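Local coordinates for gamma-glutamyltransferase 1 Threonine peptidase. MEROPS family T03 (Pseudomonas nitroreducens, PDB 7D9E), which probably transfers gamma-glutamyl groups from donor substrates to amine acceptors or to water, as used in theanine synthesis, as an N-terminal nucleophile hydrolase, at residues A34-G39 with A65-E70; K248-M253 with T264-S269. All blocks are in the same frame, centred on the assembly; numbering follows the deposited sequence.

The two contacts illustrate how one chain joins its elements by different chemistry in different places. Interaction 1 is largely buried and ties the start of helix 37-48 to the end of helix 53-67 through a carboxylate, a threonine hydroxyl, two waters and aromatic packing. Interaction 2, only partly buried, holds no element in common with it: strand 248-257 pairs with the end of strand 260-264 by two backbone bonds and meets the following turn through proline rings and an arginine. Interactions 1 and 2 lie on opposite sides of the chain's centre. Neither the Tyr68 side chain, about 10 Å from the bound DON, nor that of Pro268, about 9 Å from it, touches the ligand.

Interaction 1 of 2, residues A34-G39 with A65-E70; sequences APDQYG and AVTYPE
Asp36 OD2 is gripped by two donors: Thr67 OG1 reaches its syn lone pair at 2.8 Å, and a water that also donates to Thr67 O lies 2.7 Å from OD2. Asp36 CG stands between its backbone N and carbonyl carbon (chi1 74°), which turns OD1 to Gly39 N, 2.8 Å away in a nearly straight bond. One carboxylate thus serves a helix start and a helix end together. The same OD2 lies at the edge of the Tyr68 ring, near its plane, while Pro35 CG sits over a face of that ring and Pro35 CB comes within 3.9 Å of Tyr68 CE1. A second water, bonded to Pro35 O and Tyr68 OH, bridges the far end. On the other flank, Tyr38 CD2 packs obliquely on Thr67 CB at 3.8 Å, and the Tyr38 hydroxyl bonds to Lys162 N. With an alanine for Asp36, the Gly39 N-H would probably lose its cap and the Thr67 hydroxyl would be left with its weak bond to Thr63 O. Asp36 is a classic N-cap, bonding the third residue of helix 37-48, and it also fastens that helix to the end of helix 53-67.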
loop_
_atom_site.group_PDB
_atom_site.type_symbol
_atom_site.label_atom_id
_atom_site.label_comp_id
_atom_site.label_asym_id
_atom_site.label_seq_id
_atom_site.Cartn_x
_atom_site.Cartn_y
_atom_site.Cartn_z
ATOM N N ALA A 34 0.431 4.554 -13.619
ATOM C CA ALA A 34 -0.029 5.420 -12.554
ATOM C C ALA A 34 -1.514 5.223 -12.319
ATOM O O ALA A 34 -2.251 4.805 -13.215
ATOM C CB ALA A 34 0.248 6.892 -12.899
ATOM N N PRO A 35 -1.996 5.550 -11.119
ATOM C CA PRO A 35 -3.418 5.310 -10.821
ATOM C C PRO A 35 -4.361 6.336 -11.391
ATOM O O PRO A 35 -5.582 6.138 -11.289
ATOM C CB PRO A 35 -3.459 5.315 -9.297
ATOM C CG PRO A 35 -2.355 6.271 -8.910
ATOM C CD PRO A 35 -1.243 5.953 -9.914
ATOM N N ASP A 36 -3.858 7.407 -12.003
ATOM C CA ASP A 36 -4.712 8.289 -12.785
ATOM C C ASP A 36 -3.915 8.915 -13.919
ATOM O O ASP A 36 -2.695 8.745 -14.023
ATOM C CB ASP A 36 -5.460 9.329 -11.933
ATOM C CG ASP A 36 -4.579 10.465 -11.405
ATOM O OD1 ASP A 36 -3.456 10.689 -11.925
ATOM O OD2 ASP A 36 -5.044 11.180 -10.484
ATOM N N GLN A 37 -4.637 9.632 -14.777
ATOM C CA GLN A 37 -4.050 10.185 -15.991
ATOM C C GLN A 37 -3.044 11.287 -15.689
ATOM O O GLN A 37 -2.140 11.535 -16.489
ATOM C CB GLN A 37 -5.140 10.747 -16.899
ATOM C CG GLN A 37 -5.931 11.874 -16.238
ATOM C CD GLN A 37 -6.993 12.449 -17.130
ATOM O OE1 GLN A 37 -8.173 12.474 -16.768
ATOM N NE2 GLN A 37 -6.587 12.977 -18.266
ATOM N N TYR A 38 -3.210 11.974 -14.561
ATOM C CA TYR A 38 -2.340 13.095 -14.209
ATOM C C TYR A 38 -0.991 12.625 -13.709
ATOM O O TYR A 38 0.043 13.159 -14.122
ATOM C CB TYR A 38 -3.055 13.934 -13.156
ATOM C CG TYR A 38 -4.427 14.371 -13.615
ATOM C CD1 TYR A 38 -4.565 15.257 -14.676
ATOM C CD2 TYR A 38 -5.582 13.878 -13.012
ATOM C CE1 TYR A 38 -5.825 15.669 -15.110
ATOM C CE2 TYR A 38 -6.841 14.267 -13.456
ATOM C CZ TYR A 38 -6.946 15.164 -14.499
ATOM O OH TYR A 38 -8.184 15.588 -14.951
ATOM N N GLY A 39 -0.969 11.613 -12.843
ATOM C CA GLY A 39 0.303 11.039 -12.445
ATOM C C GLY A 39 1.063 10.466 -13.624
ATOM O O GLY A 39 2.292 10.588 -13.705
ATOM N N ALA A 65 -0.842 13.634 -4.688
ATOM C CA ALA A 65 -1.257 14.287 -3.455
ATOM C C ALA A 65 -2.266 15.394 -3.723
ATOM O O ALA A 65 -3.006 15.793 -2.808
ATOM C CB ALA A 65 -0.025 14.831 -2.741
ATOM N N VAL A 66 -2.320 15.882 -4.964
ATOM C CA VAL A 66 -3.321 16.836 -5.404
ATOM C C VAL A 66 -4.503 16.142 -6.074
ATOM O O VAL A 66 -5.659 16.388 -5.724
ATOM C CB VAL A 66 -2.681 17.872 -6.353
ATOM C CG1 VAL A 66 -3.740 18.846 -6.846
ATOM C CG2 VAL A 66 -1.538 18.602 -5.671
ATOM N N THR A 67 -4.233 15.271 -7.047
ATOM C CA THR A 67 -5.279 14.735 -7.908
ATOM C C THR A 67 -5.924 13.465 -7.385
ATOM O O THR A 67 -6.976 13.085 -7.909
ATOM C CB THR A 67 -4.749 14.485 -9.332
ATOM O OG1 THR A 67 -3.799 13.411 -9.309
ATOM C CG2 THR A 67 -4.106 15.749 -9.895
ATOM N N TYR A 68 -5.338 12.812 -6.367
ATOM C CA TYR A 68 -5.914 11.524 -6.014
ATOM C C TYR A 68 -5.943 11.656 -4.447
ATOM O O TYR A 68 -5.382 10.808 -3.744
ATOM C CB TYR A 68 -4.945 10.450 -6.373
ATOM C CG TYR A 68 -5.489 9.047 -6.578
ATOM C CD1 TYR A 68 -5.951 8.702 -7.829
ATOM C CD2 TYR A 68 -5.748 8.180 -5.553
ATOM C CE1 TYR A 68 -6.452 7.457 -8.100
ATOM C CE2 TYR A 68 -6.314 6.921 -5.808
ATOM C CZ TYR A 68 -6.666 6.586 -7.092
ATOM O OH TYR A 68 -7.239 5.371 -7.415
ATOM N N PRO A 69 -6.573 12.705 -3.897
ATOM C CA PRO A 69 -6.460 12.968 -2.444
ATOM C C PRO A 69 -7.063 11.890 -1.546
ATOM O O PRO A 69 -6.818 11.906 -0.316
ATOM C CB PRO A 69 -7.225 14.289 -2.266
ATOM C CG PRO A 69 -8.154 14.348 -3.431
ATOM C CD PRO A 69 -7.366 13.737 -4.572
ATOM N N GLU A 70 -7.852 10.971 -2.093
ATOM C CA GLU A 70 -8.322 9.860 -1.281
ATOM C C GLU A 70 -7.168 9.015 -0.764
ATOM O O GLU A 70 -7.329 8.310 0.243
ATOM C CB GLU A 70 -9.330 9.023 -2.065
ATOM C CG GLU A 70 -8.835 8.433 -3.370
ATOM C CD GLU A 70 -9.096 9.302 -4.597
ATOM O OE1 GLU A 70 -8.824 10.529 -4.545
ATOM O OE2 GLU A 70 -9.590 8.743 -5.612
HETATM O O HOH W 1 -7.072 4.278 -10.064
HETATM O O HOH W 2 -7.669 11.436 -9.989
#

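Interaction 2 of 2, residues K248-M253 with T264-S269; sequences KWREPM and TAPLPS
Arg250 sends CG anti to its carbonyl carbon (chi1 -48°) and then runs extended to NE, which carries the side chain across the turn at Leu267 and Pro268. Its CD lies 3.4 Å from Leu267 O, an oxygen placed over one face of the guanidinium, and its NE meets Pro268 CD obliquely at 3.6 Å. The charged end is held beyond the contact, NE by a salt bridge to Asp92 and NH1 by Gln322. Further along, Pro266 CG presses to 3.3 Å from Glu251 O. Met253 and Thr264 then pair through their backbones: Thr264 N reaches Met253 O at 3.0 Å, and Met253 N meets Thr264 O at 2.9 Å. Their side chains lie side by side and point the same way, with Met253 CG 3.9 Å from Thr264 CG2; the Thr264 hydroxyl bonds instead to Ser77 of the partner chain. Pro266, lacking an N-H, cannot extend the pairing as a donor. This is the last hydrogen-bonded pair of antiparallel strands 248-257 and 260-264, followed by a type VI (cis-Pro268) beta turn over 266-269, closed by Ser269 N to Pro266 O at 2.8 Å, whose Ser269 OG accepts from Gly271 N at the start of helix 271-284.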
loop_
_atom_site.group_PDB
_atom_site.type_symbol
_atom_site.label_atom_id
_atom_site.label_comp_id
_atom_site.label_asym_id
_atom_site.label_seq_id
_atom_site.Cartn_x
_atom_site.Cartn_y
_atom_site.Cartn_z
ATOM N N LYS A 248 13.455 5.851 7.009
ATOM C CA LYS A 248 14.525 4.893 7.243
ATOM C C LYS A 248 14.783 4.074 5.994
ATOM O O LYS A 248 13.858 3.481 5.437
ATOM C CB LYS A 248 14.146 3.938 8.385
ATOM C CG LYS A 248 14.043 4.630 9.745
ATOM C CD LYS A 248 13.591 3.662 10.831
ATOM N N TRP A 249 16.053 3.994 5.599
ATOM C CA TRP A 249 16.458 3.042 4.579
ATOM C C TRP A 249 16.608 1.678 5.246
ATOM O O TRP A 249 17.167 1.570 6.341
ATOM C CB TRP A 249 17.790 3.467 3.973
ATOM C CG TRP A 249 17.733 4.761 3.191
ATOM C CD1 TRP A 249 18.101 6.012 3.629
ATOM C CD2 TRP A 249 17.247 4.935 1.854
ATOM N NE1 TRP A 249 17.897 6.939 2.634
ATOM C CE2 TRP A 249 17.359 6.307 1.540
ATOM C CE3 TRP A 249 16.737 4.062 0.886
ATOM C CZ2 TRP A 249 16.983 6.823 0.295
ATOM C CZ3 TRP A 249 16.351 4.582 -0.337
ATOM C CH2 TRP A 249 16.484 5.950 -0.624
ATOM N N ARG A 250 16.075 0.640 4.600
ATOM C CA ARG A 250 16.178 -0.721 5.102
ATOM C C ARG A 250 16.595 -1.645 3.971
ATOM O O ARG A 250 16.403 -1.337 2.789
ATOM C CB ARG A 250 14.834 -1.223 5.662
ATOM C CG ARG A 250 14.135 -0.245 6.623
ATOM C CD ARG A 250 12.879 -0.875 7.156
ATOM N NE ARG A 250 12.129 -0.076 8.135
ATOM C CZ ARG A 250 12.373 -0.030 9.439
ATOM N NH1 ARG A 250 13.360 -0.728 9.973
ATOM N NH2 ARG A 250 11.592 0.715 10.210
ATOM N N GLU A 251 17.121 -2.804 4.335
ATOM C CA GLU A 251 17.350 -3.829 3.318
ATOM C C GLU A 251 16.015 -4.387 2.835
ATOM O O GLU A 251 15.168 -4.764 3.651
ATOM C CB GLU A 251 18.239 -4.947 3.851
ATOM C CG GLU A 251 19.670 -4.474 4.113
ATOM C CD GLU A 251 20.383 -4.065 2.833
ATOM O OE1 GLU A 251 20.268 -4.783 1.818
ATOM O OE2 GLU A 251 21.015 -2.991 2.842
ATOM N N PRO A 252 15.767 -4.423 1.531
ATOM C CA PRO A 252 14.500 -4.987 1.061
ATOM C C PRO A 252 14.449 -6.477 1.317
ATOM O O PRO A 252 15.484 -7.142 1.426
ATOM C CB PRO A 252 14.479 -4.658 -0.441
ATOM C CG PRO A 252 15.897 -4.448 -0.804
ATOM C CD PRO A 252 16.573 -3.861 0.429
ATOM N N MET A 253 13.226 -6.986 1.458
ATOM C CA MET A 253 13.011 -8.428 1.464
ATOM C C MET A 253 13.375 -8.977 0.090
ATOM O O MET A 253 12.966 -8.418 -0.928
ATOM C CB MET A 253 11.546 -8.741 1.765
ATOM C CG MET A 253 11.177 -10.193 1.531
ATOM S SD MET A 253 11.956 -11.350 2.673
ATOM C CE MET A 253 11.448 -10.537 4.185
ATOM N N THR A 264 10.910 -6.751 -2.234
ATOM C CA THR A 264 9.641 -6.206 -1.747
ATOM C C THR A 264 9.833 -5.681 -0.334
ATOM O O THR A 264 10.949 -5.634 0.185
ATOM C CB THR A 264 8.526 -7.263 -1.887
ATOM O OG1 THR A 264 7.238 -6.666 -1.644
ATOM C CG2 THR A 264 8.742 -8.435 -0.962
ATOM N N ALA A 265 8.723 -5.273 0.270
ATOM C CA ALA A 265 8.788 -4.512 1.509
ATOM C C ALA A 265 9.084 -5.418 2.691
ATOM O O ALA A 265 8.350 -6.379 2.921
ATOM C CB ALA A 265 7.444 -3.816 1.731
ATOM N N PRO A 266 10.125 -5.122 3.473
ATOM C CA PRO A 266 10.366 -5.824 4.736
ATOM C C PRO A 266 9.533 -5.171 5.838
ATOM O O PRO A 266 8.776 -4.231 5.606
ATOM C CB PRO A 266 11.849 -5.572 4.944
ATOM C CG PRO A 266 12.015 -4.127 4.442
ATOM C CD PRO A 266 11.102 -4.032 3.253
ATOM N N LEU A 267 9.685 -5.694 7.053
ATOM C CA LEU A 267 9.043 -5.078 8.198
ATOM C C LEU A 267 9.413 -3.599 8.248
ATOM O O LEU A 267 10.566 -3.241 7.987
ATOM C CB LEU A 267 9.495 -5.777 9.479
ATOM C CG LEU A 267 8.917 -7.172 9.707
ATOM C CD1 LEU A 267 9.575 -7.792 10.919
ATOM C CD2 LEU A 267 7.410 -7.122 9.897
ATOM N N PRO A 268 8.472 -2.711 8.592
ATOM C CA PRO A 268 7.148 -2.946 9.168
ATOM C C PRO A 268 6.027 -3.322 8.206
ATOM O O PRO A 268 4.869 -3.340 8.635
ATOM C CB PRO A 268 6.844 -1.600 9.833
ATOM C CG PRO A 268 7.465 -0.627 8.914
ATOM C CD PRO A 268 8.780 -1.265 8.518
ATOM N N SER A 269 6.339 -3.632 6.953
ATOM C CA SER A 269 5.378 -4.329 6.113
ATOM C C SER A 269 5.388 -5.810 6.437
ATOM O O SER A 269 6.453 -6.426 6.578
ATOM C CB SER A 269 5.664 -4.152 4.629
ATOM O OG SER A 269 4.594 -4.787 3.917
#